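Local coordinates for protein putative sugar ABC transporter (Yersinia enterocolitica subsp. enterocolitica 8081, PDB 5ULB) that probably binds 5-methylthioribose and related ribofuranoses, including a seleno-analogue, as the periplasmic component of a sugar ABC transporter, at residues 20-25 with 275-280; 53-58 with 74-79. All coordinates share one frame; numbering follows the deposited sequence.

Contact 1: residues 20-25 with 275-280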
loop_
_atom_site.group_PDB
_atom_site.type_symbol
_atom_site.label_atom_id
_atom_site.label_comp_id
_atom_site.label_asym_id
_atom_site.label_seq_id
_atom_site.Cartn_x
_atom_site.Cartn_y
_atom_site.Cartn_z
ATOM N N ILE A 20 0.441 26.200 2.391
ATOM C CA ILE A 20 -0.401 25.275 1.621
ATOM C C ILE A 20 -0.831 24.150 2.568
ATOM O O ILE A 20 0.009 23.608 3.285
ATOM C CB ILE A 20 0.374 24.774 0.422
ATOM C CG1 ILE A 20 0.683 25.890 -0.609
ATOM C CG2 ILE A 20 -0.299 23.563 -0.223
ATOM C CD1 ILE A 20 -0.439 26.353 -1.324
ATOM N N LYS A 21 -2.123 23.794 2.527
ATOM C CA LYS A 21 -2.662 22.774 3.426
ATOM C C LYS A 21 -3.206 21.601 2.627
ATOM O O LYS A 21 -4.016 21.815 1.684
ATOM C CB LYS A 21 -3.727 23.385 4.338
ATOM C CG LYS A 21 -3.231 24.610 5.055
ATOM C CD LYS A 21 -4.237 25.465 5.768
ATOM C CE LYS A 21 -3.457 26.646 6.376
ATOM N NZ LYS A 21 -3.042 27.713 5.399
ATOM N N ILE A 22 -2.802 20.393 3.011
ATOM C CA ILE A 22 -3.188 19.166 2.361
ATOM C C ILE A 22 -3.903 18.250 3.379
ATOM O O ILE A 22 -3.396 18.086 4.502
ATOM C CB ILE A 22 -1.954 18.408 1.812
ATOM C CG1 ILE A 22 -1.086 19.330 0.974
ATOM C CG2 ILE A 22 -2.357 17.163 1.052
ATOM C CD1 ILE A 22 -1.638 19.952 -0.242
ATOM N N ALA A 23 -5.014 17.688 2.968
ATOM C CA ALA A 23 -5.715 16.670 3.796
ATOM C C ALA A 23 -5.470 15.296 3.142
ATOM O O ALA A 23 -5.695 15.154 1.913
ATOM C CB ALA A 23 -7.166 16.982 3.914
ATOM N N VAL A 24 -5.112 14.321 3.939
ATOM C CA VAL A 24 -5.000 12.940 3.476
ATOM C C VAL A 24 -6.028 12.090 4.203
ATOM O O VAL A 24 -6.044 12.097 5.474
ATOM C CB VAL A 24 -3.584 12.414 3.743
ATOM C CG1 VAL A 24 -3.405 10.994 3.253
ATOM C CG2 VAL A 24 -2.551 13.375 3.209
ATOM N N ILE A 25 -6.898 11.402 3.510
ATOM C CA ILE A 25 -7.941 10.561 4.107
ATOM C C ILE A 25 -7.702 9.171 3.542
ATOM O O ILE A 25 -7.801 8.954 2.322
ATOM C CB ILE A 25 -9.340 11.085 3.846
ATOM C CG1 ILE A 25 -9.529 12.550 4.221
ATOM C CG2 ILE A 25 -10.301 10.201 4.679
ATOM C CD1 ILE A 25 -9.261 13.542 3.150
ATOM N N LYS A 275 2.409 19.538 -7.762
ATOM C CA LYS A 275 2.435 19.971 -9.178
ATOM C C LYS A 275 1.069 20.513 -9.578
ATOM O O LYS A 275 1.047 21.493 -10.357
ATOM C CB LYS A 275 2.860 18.789 -10.036
ATOM C CG LYS A 275 4.309 18.424 -9.922
ATOM C CD LYS A 275 4.720 17.240 -10.797
ATOM C CE LYS A 275 4.586 17.482 -12.281
ATOM N NZ LYS A 275 5.590 18.320 -12.778
ATOM N N LYS A 276 -0.018 19.852 -9.211
ATOM C CA LYS A 276 -1.328 20.360 -9.573
ATOM C C LYS A 276 -1.556 21.761 -9.007
ATOM O O LYS A 276 -2.033 22.655 -9.724
ATOM C CB LYS A 276 -2.417 19.435 -9.059
ATOM C CG LYS A 276 -2.420 18.052 -9.797
ATOM C CD LYS A 276 -3.235 17.021 -9.068
ATOM C CE LYS A 276 -3.083 15.587 -9.623
ATOM N NZ LYS A 276 -3.521 15.528 -11.037
ATOM N N ILE A 277 -1.167 21.993 -7.725
ATOM C CA ILE A 277 -1.358 23.336 -7.143
ATOM C C ILE A 277 -0.532 24.337 -7.933
ATOM O O ILE A 277 -0.953 25.457 -8.154
ATOM C CB ILE A 277 -0.967 23.275 -5.666
ATOM C CG1 ILE A 277 -2.035 22.475 -4.888
ATOM C CG2 ILE A 277 -0.967 24.664 -5.053
ATOM C CD1 ILE A 277 -1.648 22.065 -3.461
ATOM N N ALA A 278 0.690 23.933 -8.341
ATOM C CA ALA A 278 1.573 24.815 -9.103
ATOM C C ALA A 278 1.141 25.067 -10.521
ATOM O O ALA A 278 1.721 25.944 -11.189
ATOM C CB ALA A 278 2.939 24.216 -9.114
ATOM N N GLY A 279 0.182 24.303 -11.004
ATOM C CA GLY A 279 -0.273 24.485 -12.407
ATOM C C GLY A 279 0.553 23.711 -13.454
ATOM O O GLY A 279 0.466 24.043 -14.643
ATOM N N GLU A 280 1.283 22.705 -13.035
ATOM C CA GLU A 280 2.115 21.852 -13.903
ATOM C C GLU A 280 1.356 20.620 -14.332
ATOM O O GLU A 280 0.571 20.067 -13.542
ATOM C CB GLU A 280 3.412 21.475 -13.198
ATOM C CG GLU A 280 4.367 22.607 -12.964
ATOM C CD GLU A 280 5.680 22.199 -12.320
ATOM O OE1 GLU A 280 5.881 21.023 -11.832
ATOM O OE2 GLU A 280 6.593 22.988 -12.402
#
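The N-terminal lobe of a periplasmic binding protein is an alpha/beta sandwich, and here Ile20, just ahead of strand 21-26, and Ile22, within it, meet Ile277 in the last turn of helix 262-278. Every atom that meets across the gap is a methyl carbon. CD1 of Ile277 is the probe from the helix: it lies 3.8 Å from CG2 of Ile20 and 3.9 Å from CD1 of Ile22, so one methyl bridges two residues near the start of the strand. The long branch of Ile277 reaches that far because it is extended, CD1 anti to CA across the CB-CG1 bond (chi2 167°). Ile20 and Ile277 run past each other in opposite directions, and a second, looser touch follows from this, CD1 of Ile20 to CG2 of Ile277 at 4.1 Å. Ile22 approaches at a slant and adds its CD1 alone. The backbones stay well apart, with 9.0 Å between CA of Ile20 and CA of Ile277. Beyond the strand, Ala102 of strand 102-106 also packs on Ile277.

The helix finishes just after this apolar turn. Gly279 has positive phi (86°), and two backbone bonds return to the last turn, Gly279 N to Lys276 O and Glu280 N to Lys275 O, as a Schellman motif requires. Lys275 NZ also forms a salt bridge with Glu280 OE1 at 2.9 Å, approaching from above the carboxylate plane; Glu280 OE2 is hydrogen-bonded to Trp327 NE1. A helix C-terminus packed beside the N-terminal end of a parallel strand is what the alternating alpha/beta order of a Rossmann-like lobe produces.

Contact 2: residues 53-58 with 74-79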
loop_
_atom_site.group_PDB
_atom_site.type_symbol
_atom_site.label_atom_id
_atom_site.label_comp_id
_atom_site.label_asym_id
_atom_site.label_seq_id
_atom_site.Cartn_x
_atom_site.Cartn_y
_atom_site.Cartn_z
ATOM N N ASP A 53 -2.503 17.252 7.071
ATOM C CA ASP A 53 -3.430 16.763 8.071
ATOM C C ASP A 53 -3.915 15.389 7.618
ATOM O O ASP A 53 -4.497 15.296 6.543
ATOM C CB ASP A 53 -4.631 17.722 8.239
ATOM C CG ASP A 53 -4.273 19.065 8.871
ATOM O OD1 ASP A 53 -3.234 19.168 9.529
ATOM O OD2 ASP A 53 -5.115 20.009 8.730
ATOM N N THR A 54 -3.761 14.391 8.410
ATOM C CA THR A 54 -4.074 13.007 8.109
ATOM C C THR A 54 -5.262 12.462 8.913
ATOM O O THR A 54 -5.436 12.781 10.074
ATOM C CB THR A 54 -2.857 12.050 8.210
ATOM O OG1 THR A 54 -2.412 12.000 9.541
ATOM C CG2 THR A 54 -1.699 12.539 7.384
ATOM N N PHE A 55 -6.051 11.610 8.258
ATOM C CA PHE A 55 -7.322 11.117 8.814
ATOM C C PHE A 55 -7.444 9.642 8.372
ATOM O O PHE A 55 -7.276 9.327 7.178
ATOM C CB PHE A 55 -8.511 11.898 8.281
ATOM C CG PHE A 55 -8.436 13.339 8.567
ATOM C CD1 PHE A 55 -8.911 13.840 9.772
ATOM C CD2 PHE A 55 -7.853 14.237 7.641
ATOM C CE1 PHE A 55 -8.844 15.271 10.010
ATOM C CE2 PHE A 55 -7.805 15.568 7.855
ATOM C CZ PHE A 55 -8.255 16.054 9.110
ATOM N N LEU A 56 -7.751 8.769 9.322
ATOM C CA LEU A 56 -7.982 7.323 9.066
ATOM C C LEU A 56 -9.396 6.948 9.454
ATOM O O LEU A 56 -9.846 7.295 10.533
ATOM C CB LEU A 56 -7.050 6.442 9.874
ATOM C CG LEU A 56 -5.606 6.475 9.354
ATOM C CD1 LEU A 56 -4.704 5.702 10.284
ATOM C CD2 LEU A 56 -5.468 5.978 7.932
ATOM N N SER A 57 -10.109 6.255 8.558
ATOM C CA SER A 57 -11.461 5.857 8.820
ATOM C C SER A 57 -11.636 4.578 9.612
ATOM O O SER A 57 -12.812 4.225 9.946
ATOM C CB SER A 57 -12.260 5.665 7.530
ATOM O OG SER A 57 -11.748 4.474 6.903
ATOM N N ASN A 58 -10.531 3.816 9.795
ATOM C CA ASN A 58 -10.562 2.417 10.335
ATOM C C ASN A 58 -11.365 1.467 9.416
ATOM O O ASN A 58 -11.775 0.358 9.856
ATOM C CB ASN A 58 -11.012 2.180 11.786
ATOM C CG ASN A 58 -9.833 2.124 12.818
ATOM O OD1 ASN A 58 -8.903 1.213 12.954
ATOM N ND2 ASN A 58 -9.945 3.112 13.629
ATOM N N GLN A 74 -13.590 22.660 4.552
ATOM C CA GLN A 74 -12.507 23.403 5.139
ATOM C C GLN A 74 -11.639 24.085 4.103
ATOM O O GLN A 74 -10.753 24.854 4.441
ATOM C CB GLN A 74 -11.668 22.490 6.020
ATOM C CG GLN A 74 -12.410 22.044 7.360
ATOM C CD GLN A 74 -12.733 23.127 8.417
ATOM O OE1 GLN A 74 -12.582 24.321 8.139
ATOM N NE2 GLN A 74 -13.185 22.732 9.616
ATOM N N LYS A 75 -11.870 23.774 2.833
ATOM C CA LYS A 75 -11.134 24.472 1.743
ATOM C C LYS A 75 -9.616 24.216 1.804
ATOM O O LYS A 75 -8.782 25.116 1.641
ATOM C CB LYS A 75 -11.400 25.995 1.689
ATOM C CG LYS A 75 -12.858 26.287 1.429
ATOM C CD LYS A 75 -13.176 27.796 1.343
ATOM C CE LYS A 75 -12.524 28.491 0.135
ATOM N NZ LYS A 75 -12.952 29.947 0.001
ATOM N N TYR A 76 -9.262 22.966 2.072
ATOM C CA TYR A 76 -7.876 22.539 1.870
ATOM C C TYR A 76 -7.431 22.889 0.451
ATOM O O TYR A 76 -8.253 22.892 -0.477
ATOM C CB TYR A 76 -7.737 21.064 2.161
ATOM C CG TYR A 76 -7.629 20.705 3.607
ATOM C CD1 TYR A 76 -8.741 20.479 4.375
ATOM C CD2 TYR A 76 -6.414 20.572 4.217
ATOM C CE1 TYR A 76 -8.668 20.161 5.727
ATOM C CE2 TYR A 76 -6.284 20.273 5.564
ATOM C CZ TYR A 76 -7.450 20.037 6.301
ATOM O OH TYR A 76 -7.354 19.698 7.661
ATOM N N ASP A 77 -6.108 23.110 0.282
ATOM C CA ASP A 77 -5.579 23.356 -1.053
ATOM C C ASP A 77 -5.466 22.061 -1.870
ATOM O O ASP A 77 -5.615 22.124 -3.107
ATOM C CB ASP A 77 -4.206 23.953 -0.894
ATOM C CG ASP A 77 -4.274 25.330 -0.250
ATOM O OD1 ASP A 77 -4.853 26.285 -0.818
ATOM O OD2 ASP A 77 -3.852 25.401 0.939
ATOM N N GLY A 78 -5.264 20.948 -1.210
ATOM C CA GLY A 78 -5.233 19.680 -1.886
ATOM C C GLY A 78 -5.690 18.583 -1.023
ATOM O O GLY A 78 -5.671 18.713 0.257
ATOM N N ILE A 79 -6.140 17.478 -1.614
ATOM C CA ILE A 79 -6.622 16.292 -0.940
ATOM C C ILE A 79 -5.989 15.070 -1.569
ATOM O O ILE A 79 -5.893 15.002 -2.807
ATOM C CB ILE A 79 -8.148 16.220 -0.958
ATOM C CG1 ILE A 79 -8.789 17.303 -0.078
ATOM C CG2 ILE A 79 -8.653 14.826 -0.528
ATOM C CD1 ILE A 79 -10.270 17.458 -0.121
#
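The Tyr76 ring receives the carboxylate of Asp53 at its edge, OD2 lying in the ring plane beside the hydroxyl, while the hydroxyl in turn sits at the edge of the Phe55 ring, near that ring's plane. The three groups belong to a strand-helix-strand unit of the Rossmann-like lobe: strand 51-56 leads through helix 61-73 to strand 78-82, and strand 21-26 lies between the two in the parallel sheet. Asp53 and Phe55, two residues apart on strand 51-56, both send their side chains to the helix 61-73 side, where Tyr76 stands in the connection after the helix. Ala23 and Ala71 touch Tyr76 from the intervening strand and from that helix, and Phe67 meets the Phe55 ring with the planes about 35° apart.

The approach is side-on rather than stacked. The Asp53 and Tyr76 side chains cross at about a right angle, and the carboxylate plane is turned 86° from the ring. CG of Tyr76 stands beside its own backbone N (chi1 -80°), which turns the ring toward strand 51-56; the Tyr76 and Asp53 side chains together bridge the 9.6 Å between their CA atoms. Phe55 comes from the opposite direction, its CZ 4.0 Å from OH of Tyr76, a van der Waals touch. Lys75, with positive phi, ends helix 61-73 in a Schellman motif and turns the chain immediately ahead of Tyr76.

Lys51 NZ forms a salt bridge with OD1 of Asp53, so each carboxylate oxygen has a partner of its own, which should help fix the group's rotation. The phenol bond itself is short: Tyr76 OH donates to OD2 of Asp53 at 2.5 Å, using the anti lone pair, the one directed away from OD1.

How the contacts relate
Contact 1 is a buried, wholly apolar touch, whereas contact 2 lies at the surface and turns on a phenol-carboxylate hydrogen bond. Their centres are 11 Å apart on the same side of the chain's centre, and along the sequence contact 2 is nested within the loop closed by contact 1. Strand 21-26 joins them, lying between strands 51-56 and 78-82: Val24 O is 2.8 Å from Phe55 N on one flank, and Lys21 O is 2.8 Å from Asp77 N on the other, both probable hydrogen bonds. Contact 1 ties that strand to a helix far along the sequence, 262-278; contact 2 reaches across it, from strand 51-56 to the loop that leads into strand 78-82.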